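Local coordinates for protein serine-tRNA ligase (Naegleria fowleri, PDB 6BLJ) that probably catalyses the ATP-dependent charging of serine-specific tRNA with serine in the cytosol, as a class II aminoacyl-tRNA synthetase, at residues Gly368-Val373 and Val456-Thr461; Arg372-Val377 and Lys388-Ala393. One frame throughout, in Å; residues are numbered along the deposited sequence.

Overall arrangement
Both contacts share strand 371-375 of the class II catalytic core. Contact 2 joins it to its hairpin partner, strand 387-394, whereas contact 1 sets the turn leading into it against the end of helix 448-458. R372 and V373 belong to both, and the contact centres lie about 16 Å apart. They meet directly, among other places, where CG2 of I369 packs 3.8 Å from CB of A393. Bound AMP lies nearer contact 2: the side chain of K388 is about 5 Å from the nucleotide, against about 11 Å for that of I369. Contact 1 is packing away from the nucleotide, whereas contact 2 borders its pocket.

Contact 1 (Gly368-Val373 and Val456-Thr461); sequences GIPYRV and VENYQT
Y459 reaches back from the end of helix 448-458 to lay its phenol beside G368 and I369. Its CB does not aim at the turn; its chi1 of -77° sets CG opposite C and swings the ring toward it. CB and CG touch neither G368 nor I369, and the approach begins further out along the ring: CE2 lies 4.3 Å from CD1 of I369, which comes to the ring edge near its plane. At the tip, OH stands 3.5 Å from CA of G368 and is hydrogen-bonded to the carbonyl oxygen of L367. A tyrosine suits this place because its apolar edge can lie against isoleucine while its hydroxyl serves a carbonyl at the end of the neighbouring helix. G368 has the positive phi (65°) of a Schellman motif closing helix 348-366, and without a side chain it leaves room for the phenol oxygen over its CA.

The second patch of the contact is made by N458 and P370, whose side chains lie alongside each other, pointing opposite ways. OD1 of N458 lies 3.8 Å from CD of P370, a van der Waals approach to the pyrrolidine ring. The amide nitrogen is used otherwise: ND2 of N458 donates to the carbonyl oxygens of C454, one turn back in its helix, and of W394. An asparagine thus links its own helix to the end of the sheet, while proline offers a compact apolar surface.

Across the two segments the buried surface is modest, 180 Å². Residues 368-370 lead from helix 348-366 into strand 371-375, with I369 and P370 also resting on A393 and W394 of strand 387-394, so the C-terminal end of helix 448-458 packs where these elements converge.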
ATOM      1  N   GLY A 368     -38.294  13.124  -4.461  1.00 36.52           N
ATOM      2  CA  GLY A 368     -38.709  13.800  -3.243  1.00 33.07           C
ATOM      3  C   GLY A 368     -37.625  13.890  -2.185  1.00 31.07           C
ATOM      4  O   GLY A 368     -37.926  13.871  -0.991  1.00 33.55           O
ATOM      5  N   ILE A 369     -36.369  14.014  -2.585  1.00 28.00           N
ATOM      6  CA  ILE A 369     -35.245  14.087  -1.656  1.00 27.31           C
ATOM      7  C   ILE A 369     -34.841  15.552  -1.514  1.00 32.27           C
ATOM      8  O   ILE A 369     -34.393  16.152  -2.504  1.00 29.02           O
ATOM      9  CB  ILE A 369     -34.059  13.242  -2.146  1.00 26.77           C
ATOM     10  CG1 ILE A 369     -34.413  11.751  -2.181  1.00 29.87           C
ATOM     11  CG2 ILE A 369     -32.846  13.466  -1.263  1.00 22.35           C
ATOM     12  CD1 ILE A 369     -34.756  11.175  -0.832  1.00 31.83           C
ATOM     13  N   PRO A 370     -34.949  16.157  -0.326  1.00 29.51           N
ATOM     14  CA  PRO A 370     -34.489  17.542  -0.170  1.00 23.56           C
ATOM     15  C   PRO A 370     -32.974  17.587  -0.214  1.00 24.47           C
ATOM     16  O   PRO A 370     -32.302  16.620   0.160  1.00 23.20           O
ATOM     17  CB  PRO A 370     -35.013  17.947   1.221  1.00 24.32           C
ATOM     18  CG  PRO A 370     -35.857  16.814   1.696  1.00 27.27           C
ATOM     19  CD  PRO A 370     -35.362  15.592   0.967  1.00 31.48           C
ATOM     20  N   TYR A 371     -32.437  18.706  -0.705  1.00 23.85           N
ATOM     21  CA  TYR A 371     -30.991  18.829  -0.857  1.00 32.49           C
ATOM     22  C   TYR A 371     -30.596  20.302  -0.895  1.00 33.17           C
ATOM     23  O   TYR A 371     -31.438  21.203  -0.964  1.00 31.35           O
ATOM     24  CB  TYR A 371     -30.482  18.111  -2.118  1.00 22.01           C
ATOM     25  CG  TYR A 371     -30.995  18.713  -3.385  1.00 26.55           C
ATOM     26  CD1 TYR A 371     -32.134  18.206  -4.007  1.00 27.89           C
ATOM     27  CD2 TYR A 371     -30.393  19.835  -3.935  1.00 32.15           C
ATOM     28  CE1 TYR A 371     -32.637  18.789  -5.152  1.00 28.70           C
ATOM     29  CE2 TYR A 371     -30.892  20.422  -5.081  1.00 32.62           C
ATOM     30  CZ  TYR A 371     -31.999  19.885  -5.697  1.00 32.34           C
ATOM     31  OH  TYR A 371     -32.496  20.483  -6.839  1.00 31.03           O
ATOM     32  N   ARG A 372     -29.281  20.529  -0.896  1.00 25.15           N
ATOM     33  CA  ARG A 372     -28.727  21.838  -1.197  1.00 27.52           C
ATOM     34  C   ARG A 372     -27.554  21.639  -2.145  1.00 27.93           C
ATOM     35  O   ARG A 372     -26.890  20.592  -2.123  1.00 25.22           O
ATOM     36  CB  ARG A 372     -28.296  22.584   0.092  1.00 29.20           C
ATOM     37  CG  ARG A 372     -27.140  21.893   0.860  1.00 28.75           C
ATOM     38  CD  ARG A 372     -26.889  22.521   2.241  1.00 31.74           C
ATOM     39  NE  ARG A 372     -25.658  22.017   2.864  1.00 27.69           N
ATOM     40  CZ  ARG A 372     -25.224  22.387   4.072  1.00 31.62           C
ATOM     41  NH1 ARG A 372     -25.922  23.260   4.774  1.00 30.70           N
ATOM     42  NH2 ARG A 372     -24.092  21.895   4.576  1.00 24.67           N
ATOM     43  N   VAL A 373     -27.313  22.645  -2.983  1.00 26.41           N
ATOM     44  CA  VAL A 373     -26.187  22.663  -3.915  1.00 28.04           C
ATOM     45  C   VAL A 373     -25.068  23.465  -3.275  1.00 29.74           C
ATOM     46  O   VAL A 373     -25.297  24.584  -2.803  1.00 27.01           O
ATOM     47  CB  VAL A 373     -26.589  23.287  -5.262  1.00 30.24           C
ATOM     48  CG1 VAL A 373     -25.404  23.293  -6.224  1.00 27.65           C
ATOM     49  CG2 VAL A 373     -27.784  22.568  -5.847  1.00 33.44           C
ATOM     50  N   VAL A 456     -34.633   5.891   2.957  1.00 21.83           N
ATOM     51  CA  VAL A 456     -35.353   5.252   4.058  1.00 24.46           C
ATOM     52  C   VAL A 456     -35.544   6.230   5.217  1.00 25.22           C
ATOM     53  O   VAL A 456     -36.558   6.158   5.921  1.00 25.17           O
ATOM     54  CB  VAL A 456     -34.662   3.937   4.500  1.00 28.26           C
ATOM     55  CG1 VAL A 456     -34.573   2.931   3.320  1.00 21.37           C
ATOM     56  CG2 VAL A 456     -33.303   4.178   5.150  1.00 21.00           C
ATOM     57  N   GLU A 457     -34.605   7.174   5.421  1.00 21.77           N
ATOM     58  CA  GLU A 457     -34.790   8.175   6.475  1.00 24.25           C
ATOM     59  C   GLU A 457     -35.890   9.173   6.131  1.00 28.07           C
ATOM     60  O   GLU A 457     -36.684   9.552   6.998  1.00 26.72           O
ATOM     61  CB  GLU A 457     -33.488   8.920   6.759  1.00 24.16           C
ATOM     62  CG  GLU A 457     -32.457   8.079   7.529  1.00 21.31           C
ATOM     63  CD  GLU A 457     -31.308   8.917   8.080  1.00 29.68           C
ATOM     64  OE1 GLU A 457     -31.373  10.173   8.034  1.00 23.85           O
ATOM     65  OE2 GLU A 457     -30.326   8.308   8.543  1.00 23.00           O
ATOM     66  N   ASN A 458     -35.958   9.617   4.879  1.00 22.64           N
ATOM     67  CA  ASN A 458     -36.954  10.628   4.544  1.00 30.41           C
ATOM     68  C   ASN A 458     -38.355  10.056   4.370  1.00 31.30           C
ATOM     69  O   ASN A 458     -39.327  10.802   4.538  1.00 29.56           O
ATOM     70  CB  ASN A 458     -36.535  11.370   3.278  1.00 24.96           C
ATOM     71  CG  ASN A 458     -35.464  12.399   3.558  1.00 29.08           C
ATOM     72  OD1 ASN A 458     -35.744  13.476   4.085  1.00 25.89           O
ATOM     73  ND2 ASN A 458     -34.214  12.047   3.263  1.00 22.68           N
ATOM     74  N   TYR A 459     -38.479   8.760   4.070  1.00 25.60           N
ATOM     75  CA  TYR A 459     -39.774   8.126   3.814  1.00 26.94           C
ATOM     76  C   TYR A 459     -40.208   7.197   4.946  1.00 30.05           C
ATOM     77  O   TYR A 459     -41.169   6.434   4.780  1.00 31.09           O
ATOM     78  CB  TYR A 459     -39.727   7.359   2.480  1.00 27.81           C
ATOM     79  CG  TYR A 459     -39.830   8.283   1.285  1.00 33.61           C
ATOM     80  CD1 TYR A 459     -41.060   8.548   0.686  1.00 38.95           C
ATOM     81  CD2 TYR A 459     -38.695   8.929   0.771  1.00 27.62           C
ATOM     82  CE1 TYR A 459     -41.172   9.421  -0.414  1.00 38.80           C
ATOM     83  CE2 TYR A 459     -38.802   9.815  -0.323  1.00 30.38           C
ATOM     84  CZ  TYR A 459     -40.047  10.051  -0.906  1.00 34.22           C
ATOM     85  OH  TYR A 459     -40.178  10.908  -1.980  1.00 25.23           O
ATOM     86  N   GLN A 460     -39.532   7.245   6.093  1.00 27.26           N
ATOM     87  CA  GLN A 460     -39.883   6.381   7.209  1.00 27.54           C
ATOM     88  C   GLN A 460     -41.224   6.791   7.812  1.00 29.29           C
ATOM     89  O   GLN A 460     -41.642   7.947   7.730  1.00 26.71           O
ATOM     90  CB  GLN A 460     -38.788   6.430   8.282  1.00 24.83           C
ATOM     91  CG  GLN A 460     -38.676   7.775   8.994  1.00 25.04           C
ATOM     92  CD  GLN A 460     -37.553   7.807  10.026  1.00 28.03           C
ATOM     93  OE1 GLN A 460     -37.630   7.155  11.077  1.00 30.18           O
ATOM     94  NE2 GLN A 460     -36.487   8.537   9.711  1.00 25.96           N
ATOM     95  N   THR A 461     -41.906   5.820   8.395  1.00 26.98           N
ATOM     96  CA  THR A 461     -43.080   6.030   9.231  1.00 30.16           C
ATOM     97  C   THR A 461     -42.850   5.236  10.504  1.00 29.36           C
ATOM     98  O   THR A 461     -41.859   4.508  10.613  1.00 29.59           O
ATOM     99  CB  THR A 461     -44.362   5.554   8.530  1.00 34.71           C
ATOM    100  OG1 THR A 461     -44.480   4.133   8.667  1.00 31.20           O
ATOM    101  CG2 THR A 461     -44.334   5.920   7.044  1.00 37.64           C
TER

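Contact 2 (Arg372-Val377 and Lys388-Ala393)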
ATOM      1  N   ARG A 372     -29.281  20.529  -0.896  1.00 25.15           N
ATOM      2  CA  ARG A 372     -28.727  21.838  -1.197  1.00 27.52           C
ATOM      3  C   ARG A 372     -27.554  21.639  -2.145  1.00 27.93           C
ATOM      4  O   ARG A 372     -26.890  20.592  -2.123  1.00 25.22           O
ATOM      5  CB  ARG A 372     -28.296  22.584   0.092  1.00 29.20           C
ATOM      6  CG  ARG A 372     -27.140  21.893   0.860  1.00 28.75           C
ATOM      7  CD  ARG A 372     -26.889  22.521   2.241  1.00 31.74           C
ATOM      8  NE  ARG A 372     -25.658  22.017   2.864  1.00 27.69           N
ATOM      9  CZ  ARG A 372     -25.224  22.387   4.072  1.00 31.62           C
ATOM     10  NH1 ARG A 372     -25.922  23.260   4.774  1.00 30.70           N
ATOM     11  NH2 ARG A 372     -24.092  21.895   4.576  1.00 24.67           N
ATOM     12  N   VAL A 373     -27.313  22.645  -2.983  1.00 26.41           N
ATOM     13  CA  VAL A 373     -26.187  22.663  -3.915  1.00 28.04           C
ATOM     14  C   VAL A 373     -25.068  23.465  -3.275  1.00 29.74           C
ATOM     15  O   VAL A 373     -25.297  24.584  -2.803  1.00 27.01           O
ATOM     16  CB  VAL A 373     -26.589  23.287  -5.262  1.00 30.24           C
ATOM     17  CG1 VAL A 373     -25.404  23.293  -6.224  1.00 27.65           C
ATOM     18  CG2 VAL A 373     -27.784  22.568  -5.847  1.00 33.44           C
ATOM     19  N   VAL A 374     -23.854  22.922  -3.287  1.00 22.44           N
ATOM     20  CA  VAL A 374     -22.745  23.558  -2.588  0.55 28.16           C
ATOM     21  C   VAL A 374     -21.561  23.720  -3.528  1.00 30.90           C
ATOM     22  O   VAL A 374     -21.232  22.837  -4.331  1.00 25.92           O
ATOM     23  CB  VAL A 374     -22.333  22.803  -1.309  0.55 28.32           C
ATOM     24  CG1 VAL A 374     -23.515  22.746  -0.335  0.55 30.58           C
ATOM     25  CG2 VAL A 374     -21.842  21.423  -1.636  0.55 24.58           C
ATOM     26  N   ASN A 375     -20.938  24.898  -3.434  1.00 26.20           N
ATOM     27  CA  ASN A 375     -19.802  25.312  -4.253  1.00 27.07           C
ATOM     28  C   ASN A 375     -18.529  25.013  -3.459  1.00 27.71           C
ATOM     29  O   ASN A 375     -18.256  25.672  -2.450  1.00 29.74           O
ATOM     30  CB  ASN A 375     -19.940  26.800  -4.586  1.00 31.78           C
ATOM     31  CG  ASN A 375     -18.855  27.310  -5.519  1.00 41.04           C
ATOM     32  OD1 ASN A 375     -17.985  26.560  -5.960  1.00 46.71           O
ATOM     33  ND2 ASN A 375     -18.922  28.597  -5.845  1.00 34.96           N
ATOM     34  N   ILE A 376     -17.763  24.019  -3.909  1.00 25.22           N
ATOM     35  CA  ILE A 376     -16.644  23.476  -3.135  1.00 22.71           C
ATOM     36  C   ILE A 376     -15.462  24.439  -3.179  1.00 29.46           C
ATOM     37  O   ILE A 376     -15.029  24.867  -4.259  1.00 26.84           O
ATOM     38  CB  ILE A 376     -16.237  22.082  -3.657  1.00 25.52           C
ATOM     39  CG1 ILE A 376     -17.392  21.079  -3.529  1.00 26.17           C
ATOM     40  CG2 ILE A 376     -15.025  21.537  -2.879  1.00 23.12           C
ATOM     41  CD1 ILE A 376     -17.835  20.845  -2.093  1.00 25.58           C
ATOM     42  N   VAL A 377     -14.891  24.724  -2.002  1.00 25.77           N
ATOM     43  CA  VAL A 377     -13.850  25.745  -1.901  1.00 29.33           C
ATOM     44  C   VAL A 377     -12.605  25.361  -2.711  1.00 30.36           C
ATOM     45  O   VAL A 377     -12.282  24.178  -2.888  1.00 24.23           O
ATOM     46  CB  VAL A 377     -13.477  26.002  -0.428  1.00 30.52           C
ATOM     47  CG1 VAL A 377     -14.689  26.498   0.343  1.00 27.74           C
ATOM     48  CG2 VAL A 377     -12.893  24.750   0.238  1.00 28.65           C
ATOM     49  N   LYS A 388     -16.158  22.444  -8.807  1.00 27.43           N
ATOM     50  CA  LYS A 388     -16.916  21.290  -8.334  1.00 26.10           C
ATOM     51  C   LYS A 388     -18.134  21.756  -7.549  1.00 30.11           C
ATOM     52  O   LYS A 388     -18.011  22.581  -6.634  1.00 28.22           O
ATOM     53  CB  LYS A 388     -16.035  20.372  -7.472  1.00 24.47           C
ATOM     54  CG  LYS A 388     -16.695  19.082  -6.978  1.00 28.52           C
ATOM     55  CD  LYS A 388     -15.637  18.043  -6.617  1.00 34.27           C
ATOM     56  CE  LYS A 388     -15.526  17.859  -5.125  1.00 39.85           C
ATOM     57  NZ  LYS A 388     -16.629  17.027  -4.547  1.00 32.44           N
ATOM     58  N   PHE A 389     -19.306  21.261  -7.946  1.00 26.72           N
ATOM     59  CA  PHE A 389     -20.543  21.403  -7.184  1.00 24.14           C
ATOM     60  C   PHE A 389     -20.877  20.052  -6.564  1.00 27.21           C
ATOM     61  O   PHE A 389     -20.796  19.020  -7.240  1.00 27.26           O
ATOM     62  CB  PHE A 389     -21.721  21.840  -8.067  1.00 29.82           C
ATOM     63  CG  PHE A 389     -21.888  23.341  -8.209  1.00 32.44           C
ATOM     64  CD1 PHE A 389     -20.957  24.224  -7.693  1.00 34.56           C
ATOM     65  CD2 PHE A 389     -22.992  23.858  -8.875  1.00 32.96           C
ATOM     66  CE1 PHE A 389     -21.128  25.608  -7.837  1.00 37.82           C
ATOM     67  CE2 PHE A 389     -23.172  25.236  -9.024  1.00 34.75           C
ATOM     68  CZ  PHE A 389     -22.239  26.108  -8.510  1.00 35.93           C
ATOM     69  N   ASP A 390     -21.253  20.053  -5.293  1.00 22.50           N
ATOM     70  CA  ASP A 390     -21.837  18.869  -4.682  1.00 23.74           C
ATOM     71  C   ASP A 390     -23.319  19.099  -4.431  1.00 27.21           C
ATOM     72  O   ASP A 390     -23.763  20.233  -4.214  1.00 26.12           O
ATOM     73  CB  ASP A 390     -21.185  18.519  -3.339  1.00 24.62           C
ATOM     74  CG  ASP A 390     -19.777  17.956  -3.489  1.00 29.57           C
ATOM     75  OD1 ASP A 390     -19.248  17.944  -4.625  1.00 24.17           O
ATOM     76  OD2 ASP A 390     -19.213  17.534  -2.458  1.00 26.88           O
ATOM     77  N   LEU A 391     -24.086  18.015  -4.482  1.00 24.70           N
ATOM     78  CA  LEU A 391     -25.446  17.990  -3.955  0.54 24.19           C
ATOM     79  C   LEU A 391     -25.393  17.282  -2.614  1.00 28.22           C
ATOM     80  O   LEU A 391     -24.964  16.123  -2.543  1.00 24.33           O
ATOM     81  CB  LEU A 391     -26.423  17.256  -4.874  0.54 22.78           C
ATOM     82  CG  LEU A 391     -26.774  17.772  -6.260  0.54 23.89           C
ATOM     83  CD1 LEU A 391     -27.972  16.991  -6.801  0.54 25.32           C
ATOM     84  CD2 LEU A 391     -27.089  19.237  -6.185  0.54 24.22           C
ATOM     85  N   GLU A 392     -25.796  17.982  -1.555  1.00 25.32           N
ATOM     86  CA  GLU A 392     -25.856  17.425  -0.209  1.00 26.84           C
ATOM     87  C   GLU A 392     -27.322  17.242   0.153  1.00 27.12           C
ATOM     88  O   GLU A 392     -28.091  18.210   0.133  1.00 26.41           O
ATOM     89  CB  GLU A 392     -25.153  18.336   0.804  1.00 24.30           C
ATOM     90  CG  GLU A 392     -23.641  18.539   0.533  1.00 24.64           C
ATOM     91  CD  GLU A 392     -22.975  19.425   1.579  1.00 30.45           C
ATOM     92  OE1 GLU A 392     -23.689  20.148   2.324  1.00 31.62           O
ATOM     93  OE2 GLU A 392     -21.738  19.433   1.627  1.00 31.43           O
ATOM     94  N   ALA A 393     -27.708  16.012   0.478  1.00 21.33           N
ATOM     95  CA  ALA A 393     -29.096  15.696   0.777  1.00 24.86           C
ATOM     96  C   ALA A 393     -29.355  15.730   2.278  1.00 24.39           C
ATOM     97  O   ALA A 393     -28.446  15.590   3.097  1.00 27.97           O
ATOM     98  CB  ALA A 393     -29.476  14.324   0.222  1.00 23.77           C
TER
HETATM   99  O   HOH W   1     -15.885  24.540  -6.841  1.00 24.18           O
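Strands 372-375 and 388-393 run antiparallel, their axes 4.7 Å apart at closest and 150° between their directions, with R372-E392 and V374-D390 as hydrogen-bonded pairs and V373-L391 and N375-F389 as non-hydrogen-bonded ones. Beyond these, I376 N donates to K388 O, and a water links K388 N to I376 O.

On the face carrying R372 and E392, the arginine chain, extended from CG to NE, turns its guanidinium edge on the glutamate. NE and NH2 of R372 both donate to OE1 of E392, at 2.8 and 2.9 Å, so one oxygen takes both bonds of the salt bridge; partly exposed, the two can neutralise each other's charge. D390, further along this face, receives NZ of K388 on OD1 at 2.8 Å, through its syn lone pair; the lysine bends at both chi3 (107°) and chi4 (77°) to fold back. The apolar tip of I376 lies against the D390 carboxylate, CD1 3.6 Å from OD2, the oxygen not bonded to K388.

These strands form a beta hairpin in the largely antiparallel sheet of the class II synthetase core, strand 404-412 continuing it with the AMP-pocket residue S409 against K388 and D390.

The face of V373, N375, F389 and L391 is largely apolar and is covered by helix 348-366. CG1 of V373 touches CD2 of F389 at 3.6 Å. F389 itself stacks edge-to-face with F353, whereas ND2 of N375 donates a hydrogen bond to T157 O.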